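Local coordinates for lectin (Colocasia esculenta, PDB 5T1X), which is a GNA-related lectin that probably binds mannose-containing glycans, at residues N52-L66 with I76-L90. Numbering follows the deposited sequence.
Sequences NGEHCFLRLNHKGEL and IWSSNSSSKQGDYVL
In this beta-prism II domain, the turn joining strands 57-60 and 66-69 is wrapped by the chain leaving strand 75-78. Tyr88 lies flat under that turn: Gly64 CA sits 3.5 Å from its ring centroid, 18° off the normal, with Gly64 N over the same face. Tyr88 OH donates to Lys84 O at 2.6 Å, in the carbonyl plane on a lone pair, which helps hold the ring. Beyond the turn from the ring, Asn61 OD1 accepts from Lys63 N, an Asx turn, and from Glu65 N, at opposite faces of its amide plane. The turn's carbonyls face the wrapping chain: Gly86 N donates to His62 O (2.9 Å, 162° at the hydrogen) and Ser83 N to Lys63 O. Hydrogen bonds run through two serines: Leu66 N to Ser79 OG, Ser79 OG to Ser81 OG, Ser81 OG to Gly64 O (2.6 Å); Ser79 N returns one to Leu66 O. Ser78 OG donates to Glu65 OE2 (2.6 Å), on the oxygen's anti lone pair. Further along the strands, Leu66 CD2 meets Leu90 CD2 at 4.1 Å, and both leucines pack on Ile100 of strand 98-107, joining two sheets; Phe101 of the other subunit packs against Trp77, Ser79 and Ser81.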
ATOM      1  N   ASN B  52     -27.751   6.217   4.154  1.00 10.97           N
ATOM      2  CA  ASN B  52     -27.900   6.781   2.808  1.00 11.15           C
ATOM      3  C   ASN B  52     -28.244   5.744   1.743  1.00 15.34           C
ATOM      4  O   ASN B  52     -28.683   6.120   0.649  1.00 15.28           O
ATOM      5  CB  ASN B  52     -26.656   7.564   2.404  1.00 12.34           C
ATOM      6  CG  ASN B  52     -26.587   8.935   3.056  1.00 20.16           C
ATOM      7  OD1 ASN B  52     -27.318   9.244   4.005  1.00 18.66           O
ATOM      8  ND2 ASN B  52     -25.741   9.804   2.539  1.00 12.67           N
ATOM      9  N   GLY B  53     -28.087   4.471   2.077  1.00 12.65           N
ATOM     10  CA  GLY B  53     -28.421   3.381   1.165  1.00 12.50           C
ATOM     11  C   GLY B  53     -28.445   2.047   1.875  1.00 16.77           C
ATOM     12  O   GLY B  53     -28.054   1.963   3.038  1.00 18.43           O
ATOM     13  N   GLU B  54     -28.879   0.990   1.188  1.00 11.67           N
ATOM     14  CA  GLU B  54     -28.920  -0.332   1.800  1.00 12.07           C
ATOM     15  C   GLU B  54     -27.873  -1.234   1.197  1.00 13.89           C
ATOM     16  O   GLU B  54     -27.604  -1.124  -0.003  1.00 13.26           O
ATOM     17  CB  GLU B  54     -30.307  -0.980   1.634  1.00 14.20           C
ATOM     18  CG  GLU B  54     -31.383  -0.333   2.489  1.00 26.82           C
ATOM     19  CD  GLU B  54     -32.775  -0.877   2.238  1.00 58.75           C
ATOM     20  OE1 GLU B  54     -33.323  -0.632   1.138  1.00 60.81           O
ATOM     21  OE2 GLU B  54     -33.318  -1.556   3.140  1.00 57.91           O
ATOM     22  N   HIS B  55     -27.297  -2.131   2.022  1.00 11.54           N
ATOM     23  CA  HIS B  55     -26.340  -3.169   1.628  1.00 11.08           C
ATOM     24  C   HIS B  55     -25.218  -2.594   0.755  1.00 13.64           C
ATOM     25  O   HIS B  55     -24.978  -3.069  -0.366  1.00 13.75           O
ATOM     26  CB  HIS B  55     -27.090  -4.287   0.888  1.00 12.48           C
ATOM     27  CG  HIS B  55     -28.221  -4.873   1.682  1.00 17.18           C
ATOM     28  ND1 HIS B  55     -29.540  -4.646   1.329  1.00 19.82           N
ATOM     29  CD2 HIS B  55     -28.188  -5.639   2.792  1.00 19.73           C
ATOM     30  CE1 HIS B  55     -30.266  -5.293   2.227  1.00 19.80           C
ATOM     31  NE2 HIS B  55     -29.495  -5.907   3.125  1.00 20.34           N
ATOM     32  N   CYS B  56     -24.558  -1.555   1.279  1.00  9.86           N
ATOM     33  CA  CYS B  56     -23.498  -0.822   0.593  0.70  8.59           C
ATOM     34  C   CYS B  56     -22.193  -1.590   0.617  1.00 14.25           C
ATOM     35  O   CYS B  56     -21.955  -2.368   1.546  1.00 16.17           O
ATOM     36  CB  CYS B  56     -23.327   0.561   1.215  0.70  8.06           C
ATOM     37  SG  CYS B  56     -24.851   1.541   1.251  0.70 11.73           S
ATOM     38  N   PHE B  57     -21.331  -1.313  -0.356  1.00  8.54           N
ATOM     39  CA  PHE B  57     -20.010  -1.906  -0.401  1.00  7.80           C
ATOM     40  C   PHE B  57     -19.021  -0.858  -0.847  1.00 11.37           C
ATOM     41  O   PHE B  57     -19.395   0.096  -1.532  1.00 10.87           O
ATOM     42  CB  PHE B  57     -19.988  -3.128  -1.329  1.00  9.26           C
ATOM     43  CG  PHE B  57     -20.271  -2.850  -2.790  1.00 10.91           C
ATOM     44  CD1 PHE B  57     -19.230  -2.598  -3.681  1.00 13.92           C
ATOM     45  CD2 PHE B  57     -21.571  -2.866  -3.279  1.00 13.94           C
ATOM     46  CE1 PHE B  57     -19.490  -2.347  -5.027  1.00 15.43           C
ATOM     47  CE2 PHE B  57     -21.829  -2.626  -4.632  1.00 16.69           C
ATOM     48  CZ  PHE B  57     -20.786  -2.372  -5.494  1.00 15.33           C
ATOM     49  N   LEU B  58     -17.756  -1.085  -0.511  1.00  7.97           N
ATOM     50  CA  LEU B  58     -16.627  -0.233  -0.857  1.00  7.29           C
ATOM     51  C   LEU B  58     -15.775  -0.936  -1.896  1.00  9.17           C
ATOM     52  O   LEU B  58     -15.452  -2.110  -1.731  1.00  9.49           O
ATOM     53  CB  LEU B  58     -15.798   0.027   0.412  1.00  7.62           C
ATOM     54  CG  LEU B  58     -14.584   0.930   0.248  1.00  9.88           C
ATOM     55  CD1 LEU B  58     -15.001   2.395   0.233  1.00  9.03           C
ATOM     56  CD2 LEU B  58     -13.591   0.712   1.373  1.00  9.85           C
ATOM     57  N   ARG B  59     -15.355  -0.217  -2.934  1.00  7.52           N
ATOM     58  CA  ARG B  59     -14.490  -0.821  -3.943  1.00  7.52           C
ATOM     59  C   ARG B  59     -13.556   0.220  -4.531  1.00 10.01           C
ATOM     60  O   ARG B  59     -14.006   1.294  -4.909  1.00  9.15           O
ATOM     61  CB  ARG B  59     -15.323  -1.471  -5.061  1.00  7.40           C
ATOM     62  CG  ARG B  59     -14.497  -2.233  -6.114  1.00  8.48           C
ATOM     63  CD  ARG B  59     -15.395  -2.746  -7.228  1.00  9.59           C
ATOM     64  NE  ARG B  59     -14.648  -3.434  -8.286  1.00  9.52           N
ATOM     65  CZ  ARG B  59     -14.111  -2.837  -9.351  1.00 12.48           C
ATOM     66  NH1 ARG B  59     -14.208  -1.520  -9.504  1.00 12.24           N
ATOM     67  NH2 ARG B  59     -13.483  -3.549 -10.272  1.00  9.25           N
ATOM     68  N   LEU B  60     -12.260  -0.108  -4.604  1.00  6.98           N
ATOM     69  CA  LEU B  60     -11.264   0.737  -5.245  1.00  5.96           C
ATOM     70  C   LEU B  60     -11.173   0.296  -6.701  1.00  8.95           C
ATOM     71  O   LEU B  60     -11.010  -0.907  -6.960  1.00  8.79           O
ATOM     72  CB  LEU B  60      -9.923   0.580  -4.522  1.00  6.34           C
ATOM     73  CG  LEU B  60      -8.709   1.314  -5.113  1.00  9.48           C
ATOM     74  CD1 LEU B  60      -8.920   2.853  -5.161  1.00 10.10           C
ATOM     75  CD2 LEU B  60      -7.462   0.942  -4.342  1.00 12.02           C
ATOM     76  N   ASN B  61     -11.281   1.236  -7.656  1.00  6.09           N
ATOM     77  CA  ASN B  61     -11.230   0.825  -9.058  1.00  6.57           C
ATOM     78  C   ASN B  61      -9.790   0.882  -9.625  1.00  8.80           C
ATOM     79  O   ASN B  61      -8.825   1.088  -8.876  1.00  8.44           O
ATOM     80  CB  ASN B  61     -12.221   1.622  -9.921  1.00  7.68           C
ATOM     81  CG  ASN B  61     -11.873   3.063 -10.188  1.00 15.52           C
ATOM     82  OD1 ASN B  61     -10.757   3.533  -9.932  1.00 11.54           O
ATOM     83  ND2 ASN B  61     -12.826   3.791 -10.751  1.00 13.00           N
ATOM     84  N   HIS B  62      -9.658   0.684 -10.941  1.00  6.89           N
ATOM     85  CA  HIS B  62      -8.365   0.642 -11.609  1.00  7.39           C
ATOM     86  C   HIS B  62      -7.969   2.006 -12.180  1.00 11.63           C
ATOM     87  O   HIS B  62      -7.158   2.091 -13.102  1.00 11.20           O
ATOM     88  CB  HIS B  62      -8.371  -0.454 -12.675  1.00  8.28           C
ATOM     89  CG  HIS B  62      -8.338  -1.821 -12.066  1.00 11.30           C
ATOM     90  ND1 HIS B  62      -9.485  -2.405 -11.538  1.00 12.79           N
ATOM     91  CD2 HIS B  62      -7.291  -2.646 -11.854  1.00 13.33           C
ATOM     92  CE1 HIS B  62      -9.098  -3.572 -11.045  1.00 12.62           C
ATOM     93  NE2 HIS B  62      -7.791  -3.770 -11.229  1.00 13.50           N
ATOM     94  N   LYS B  63      -8.481   3.074 -11.560  1.00  9.24           N
ATOM     95  CA  LYS B  63      -8.149   4.463 -11.892  1.00  8.66           C
ATOM     96  C   LYS B  63      -7.906   5.240 -10.592  1.00 11.95           C
ATOM     97  O   LYS B  63      -7.796   6.452 -10.621  1.00 10.81           O
ATOM     98  CB  LYS B  63      -9.260   5.139 -12.728  1.00 10.64           C
ATOM     99  CG  LYS B  63      -9.422   4.576 -14.136  1.00 17.47           C
ATOM    100  CD  LYS B  63     -10.820   4.840 -14.672  1.00 33.74           C
ATOM    101  CE  LYS B  63     -11.067   4.175 -16.004  1.00 51.52           C
ATOM    102  NZ  LYS B  63     -12.414   4.513 -16.542  1.00 60.63           N
ATOM    103  N   GLY B  64      -7.846   4.542  -9.463  1.00  8.79           N
ATOM    104  CA  GLY B  64      -7.581   5.187  -8.182  1.00  9.34           C
ATOM    105  C   GLY B  64      -8.745   5.845  -7.489  1.00 11.22           C
ATOM    106  O   GLY B  64      -8.529   6.575  -6.522  1.00  9.91           O
ATOM    107  N   GLU B  65      -9.983   5.571  -7.946  1.00  7.43           N
ATOM    108  CA  GLU B  65     -11.199   6.103  -7.330  1.00  6.96           C
ATOM    109  C   GLU B  65     -11.782   5.075  -6.368  1.00 10.15           C
ATOM    110  O   GLU B  65     -12.022   3.919  -6.739  1.00  9.56           O
ATOM    111  CB  GLU B  65     -12.229   6.532  -8.400  1.00  8.40           C
ATOM    112  CG  GLU B  65     -13.353   7.424  -7.873  1.00 12.07           C
ATOM    113  CD  GLU B  65     -14.513   7.684  -8.822  1.00 15.51           C
ATOM    114  OE1 GLU B  65     -14.399   7.344 -10.022  1.00 15.22           O
ATOM    115  OE2 GLU B  65     -15.534   8.253  -8.372  1.00 13.76           O
ATOM    116  N   LEU B  66     -11.979   5.506  -5.121  1.00  6.47           N
ATOM    117  CA  LEU B  66     -12.550   4.676  -4.047  1.00  6.55           C
ATOM    118  C   LEU B  66     -14.009   5.061  -3.908  1.00  9.67           C
ATOM    119  O   LEU B  66     -14.307   6.238  -3.703  1.00 10.04           O
ATOM    120  CB  LEU B  66     -11.767   4.925  -2.749  1.00  7.00           C
ATOM    121  CG  LEU B  66     -12.136   4.045  -1.549  1.00  9.29           C
ATOM    122  CD1 LEU B  66     -11.715   2.584  -1.759  1.00  8.99           C
ATOM    123  CD2 LEU B  66     -11.503   4.594  -0.268  1.00 10.78           C
ATOM    124  N   ILE B  76     -22.868   6.426  -3.329  1.00  9.56           N
ATOM    125  CA  ILE B  76     -23.150   7.000  -2.019  1.00  8.27           C
ATOM    126  C   ILE B  76     -22.027   7.978  -1.625  1.00 12.12           C
ATOM    127  O   ILE B  76     -22.278   9.001  -0.980  1.00 10.85           O
ATOM    128  CB  ILE B  76     -23.315   5.848  -0.984  1.00 11.44           C
ATOM    129  CG1 ILE B  76     -24.505   4.921  -1.349  1.00 11.39           C
ATOM    130  CG2 ILE B  76     -23.385   6.360   0.450  1.00 14.40           C
ATOM    131  CD1 ILE B  76     -25.890   5.627  -1.647  1.00 17.21           C
ATOM    132  N   TRP B  77     -20.783   7.643  -1.994  1.00  9.78           N
ATOM    133  CA  TRP B  77     -19.601   8.436  -1.673  1.00  9.22           C
ATOM    134  C   TRP B  77     -18.489   8.081  -2.633  1.00 10.86           C
ATOM    135  O   TRP B  77     -18.402   6.941  -3.090  1.00 10.04           O
ATOM    136  CB  TRP B  77     -19.148   8.163  -0.211  1.00  8.21           C
ATOM    137  CG  TRP B  77     -17.923   8.918   0.234  1.00  8.76           C
ATOM    138  CD1 TRP B  77     -17.883  10.128   0.862  1.00 11.59           C
ATOM    139  CD2 TRP B  77     -16.565   8.459   0.157  1.00  8.10           C
ATOM    140  NE1 TRP B  77     -16.576  10.481   1.129  1.00 11.41           N
ATOM    141  CE2 TRP B  77     -15.748   9.470   0.708  1.00 11.38           C
ATOM    142  CE3 TRP B  77     -15.954   7.306  -0.368  1.00  9.27           C
ATOM    143  CZ2 TRP B  77     -14.350   9.357   0.769  1.00 10.38           C
ATOM    144  CZ3 TRP B  77     -14.571   7.194  -0.306  1.00  9.98           C
ATOM    145  CH2 TRP B  77     -13.787   8.205   0.262  1.00 10.46           C
ATOM    146  N   SER B  78     -17.634   9.054  -2.935  1.00  8.69           N
ATOM    147  CA  SER B  78     -16.443   8.831  -3.735  1.00  7.52           C
ATOM    148  C   SER B  78     -15.294   9.650  -3.196  1.00 11.85           C
ATOM    149  O   SER B  78     -15.505  10.780  -2.719  1.00 11.52           O
ATOM    150  CB  SER B  78     -16.677   9.193  -5.198  1.00 10.51           C
ATOM    151  OG  SER B  78     -15.443   9.071  -5.889  1.00 12.95           O
ATOM    152  N   SER B  79     -14.069   9.116  -3.334  1.00  8.45           N
ATOM    153  CA  SER B  79     -12.842   9.842  -2.978  1.00  7.87           C
ATOM    154  C   SER B  79     -12.608  10.983  -3.963  1.00 12.51           C
ATOM    155  O   SER B  79     -11.858  11.914  -3.672  1.00 13.48           O
ATOM    156  CB  SER B  79     -11.639   8.901  -2.990  1.00  9.39           C
ATOM    157  OG  SER B  79     -11.481   8.300  -4.271  1.00  7.83           O
ATOM    158  N   ASN B  80     -13.238  10.887  -5.152  1.00 11.22           N
ATOM    159  CA  ASN B  80     -13.097  11.829  -6.269  1.00 10.81           C
ATOM    160  C   ASN B  80     -11.646  11.930  -6.759  1.00 14.21           C
ATOM    161  O   ASN B  80     -11.276  12.924  -7.388  1.00 14.54           O
ATOM    162  CB  ASN B  80     -13.677  13.196  -5.946  1.00 13.40           C
ATOM    163  CG  ASN B  80     -15.172  13.125  -5.774  1.00 22.75           C
ATOM    164  OD1 ASN B  80     -15.710  13.525  -4.745  1.00 28.83           O
ATOM    165  ND2 ASN B  80     -15.872  12.564  -6.765  1.00 18.01           N
ATOM    166  N   SER B  81     -10.849  10.867  -6.522  1.00  9.94           N
ATOM    167  CA  SER B  81      -9.481  10.751  -7.038  1.00  8.74           C
ATOM    168  C   SER B  81      -9.572   9.958  -8.325  1.00 13.75           C
ATOM    169  O   SER B  81     -10.386   9.042  -8.436  1.00 12.82           O
ATOM    170  CB  SER B  81      -8.550  10.084  -6.023  1.00  8.91           C
ATOM    171  OG  SER B  81      -9.122   8.916  -5.451  1.00 11.85           O
ATOM    172  N   SER B  82      -8.798  10.341  -9.318  1.00 10.39           N
ATOM    173  CA  SER B  82      -8.846   9.701 -10.629  1.00 10.47           C
ATOM    174  C   SER B  82      -7.501   9.873 -11.300  1.00 14.26           C
ATOM    175  O   SER B  82      -6.981  10.992 -11.361  1.00 15.84           O
ATOM    176  CB  SER B  82      -9.956  10.342 -11.461  1.00 16.08           C
ATOM    177  OG  SER B  82      -9.915   9.899 -12.803  1.00 23.93           O
ATOM    178  N   SER B  83      -6.912   8.777 -11.776  1.00 10.27           N
ATOM    179  CA  SER B  83      -5.597   8.858 -12.406  1.00  8.24           C
ATOM    180  C   SER B  83      -5.469   7.787 -13.494  1.00 13.55           C
ATOM    181  O   SER B  83      -6.490   7.275 -13.969  1.00 14.05           O
ATOM    182  CB  SER B  83      -4.495   8.746 -11.347  1.00  8.99           C
ATOM    183  OG  SER B  83      -3.226   9.098 -11.883  1.00 12.84           O
ATOM    184  N   LYS B  84      -4.215   7.485 -13.900  1.00 10.56           N
ATOM    185  CA  LYS B  84      -3.868   6.530 -14.955  0.50 10.32           C
ATOM    186  C   LYS B  84      -4.544   5.186 -14.797  1.00 14.02           C
ATOM    187  O   LYS B  84      -4.679   4.691 -13.680  1.00 15.06           O
ATOM    188  CB  LYS B  84      -2.351   6.268 -14.976  0.50 13.01           C
ATOM    189  CG  LYS B  84      -1.462   7.478 -15.088  0.50 11.21           C
ATOM    190  CD  LYS B  84      -0.024   7.050 -15.322  0.50 17.34           C
ATOM    191  CE  LYS B  84       0.828   8.200 -15.787  0.50 21.30           C
ATOM    192  NZ  LYS B  84       2.217   7.772 -16.118  0.50 10.35           N
ATOM    193  N   GLN B  85      -4.912   4.560 -15.918  1.00 11.57           N
ATOM    194  CA  GLN B  85      -5.474   3.215 -15.864  1.00 12.38           C
ATOM    195  C   GLN B  85      -4.349   2.281 -15.371  1.00 14.10           C
ATOM    196  O   GLN B  85      -3.218   2.357 -15.863  1.00 13.74           O
ATOM    197  CB  GLN B  85      -5.998   2.801 -17.254  1.00 14.82           C
ATOM    198  CG  GLN B  85      -7.296   3.526 -17.636  1.00 34.05           C
ATOM    199  CD  GLN B  85      -7.781   3.243 -19.042  1.00 58.26           C
ATOM    200  OE1 GLN B  85      -7.003   3.075 -19.990  1.00 56.82           O
ATOM    201  NE2 GLN B  85      -9.093   3.257 -19.223  1.00 51.01           N
ATOM    202  N   GLY B  86      -4.637   1.484 -14.354  1.00 11.26           N
ATOM    203  CA  GLY B  86      -3.643   0.583 -13.789  1.00 11.48           C
ATOM    204  C   GLY B  86      -4.061  -0.003 -12.465  1.00 14.70           C
ATOM    205  O   GLY B  86      -5.231   0.072 -12.097  1.00 15.43           O
ATOM    206  N   ASP B  87      -3.107  -0.594 -11.741  1.00 11.22           N
ATOM    207  CA  ASP B  87      -3.379  -1.205 -10.440  1.00  9.63           C
ATOM    208  C   ASP B  87      -3.108  -0.218  -9.304  1.00 11.23           C
ATOM    209  O   ASP B  87      -2.075   0.446  -9.306  1.00 10.73           O
ATOM    210  CB  ASP B  87      -2.538  -2.472 -10.269  1.00 11.71           C
ATOM    211  CG  ASP B  87      -2.857  -3.515 -11.324  1.00 21.20           C
ATOM    212  OD1 ASP B  87      -4.016  -3.534 -11.812  1.00 18.66           O
ATOM    213  OD2 ASP B  87      -1.940  -4.277 -11.697  1.00 26.80           O
ATOM    214  N   TYR B  88      -4.043  -0.132  -8.346  1.00  8.53           N
ATOM    215  CA  TYR B  88      -3.978   0.769  -7.180  1.00  7.06           C
ATOM    216  C   TYR B  88      -4.068  -0.008  -5.880  1.00  9.82           C
ATOM    217  O   TYR B  88      -4.515  -1.155  -5.867  1.00 10.02           O
ATOM    218  CB  TYR B  88      -5.109   1.825  -7.246  1.00  6.64           C
ATOM    219  CG  TYR B  88      -4.871   2.862  -8.328  1.00  7.18           C
ATOM    220  CD1 TYR B  88      -4.390   4.126  -8.012  1.00  8.21           C
ATOM    221  CD2 TYR B  88      -5.041   2.548  -9.675  1.00  8.31           C
ATOM    222  CE1 TYR B  88      -4.126   5.071  -9.009  1.00  9.92           C
ATOM    223  CE2 TYR B  88      -4.749   3.474 -10.683  1.00  9.00           C
ATOM    224  CZ  TYR B  88      -4.305   4.739 -10.341  1.00 12.52           C
ATOM    225  OH  TYR B  88      -3.995   5.652 -11.324  1.00 11.46           O
ATOM    226  N   VAL B  89      -3.634   0.619  -4.775  1.00  5.69           N
ATOM    227  CA  VAL B  89      -3.737  -0.000  -3.463  1.00  5.47           C
ATOM    228  C   VAL B  89      -4.121   1.068  -2.443  1.00  8.52           C
ATOM    229  O   VAL B  89      -3.607   2.181  -2.491  1.00  9.18           O
ATOM    230  CB  VAL B  89      -2.446  -0.774  -3.051  1.00 10.19           C
ATOM    231  CG1 VAL B  89      -1.251   0.167  -2.885  1.00  9.86           C
ATOM    232  CG2 VAL B  89      -2.665  -1.603  -1.777  1.00 10.39           C
ATOM    233  N   LEU B  90      -5.052   0.727  -1.560  1.00  6.37           N
ATOM    234  CA  LEU B  90      -5.425   1.556  -0.419  1.00  6.37           C
ATOM    235  C   LEU B  90      -4.722   0.941   0.766  1.00 10.32           C
ATOM    236  O   LEU B  90      -4.904  -0.257   1.017  1.00  9.76           O
ATOM    237  CB  LEU B  90      -6.962   1.559  -0.226  1.00  6.67           C
ATOM    238  CG  LEU B  90      -7.489   2.149   1.095  1.00 10.68           C
ATOM    239  CD1 LEU B  90      -7.343   3.657   1.149  1.00 11.94           C
ATOM    240  CD2 LEU B  90      -8.960   1.783   1.289  1.00 11.79           C
TER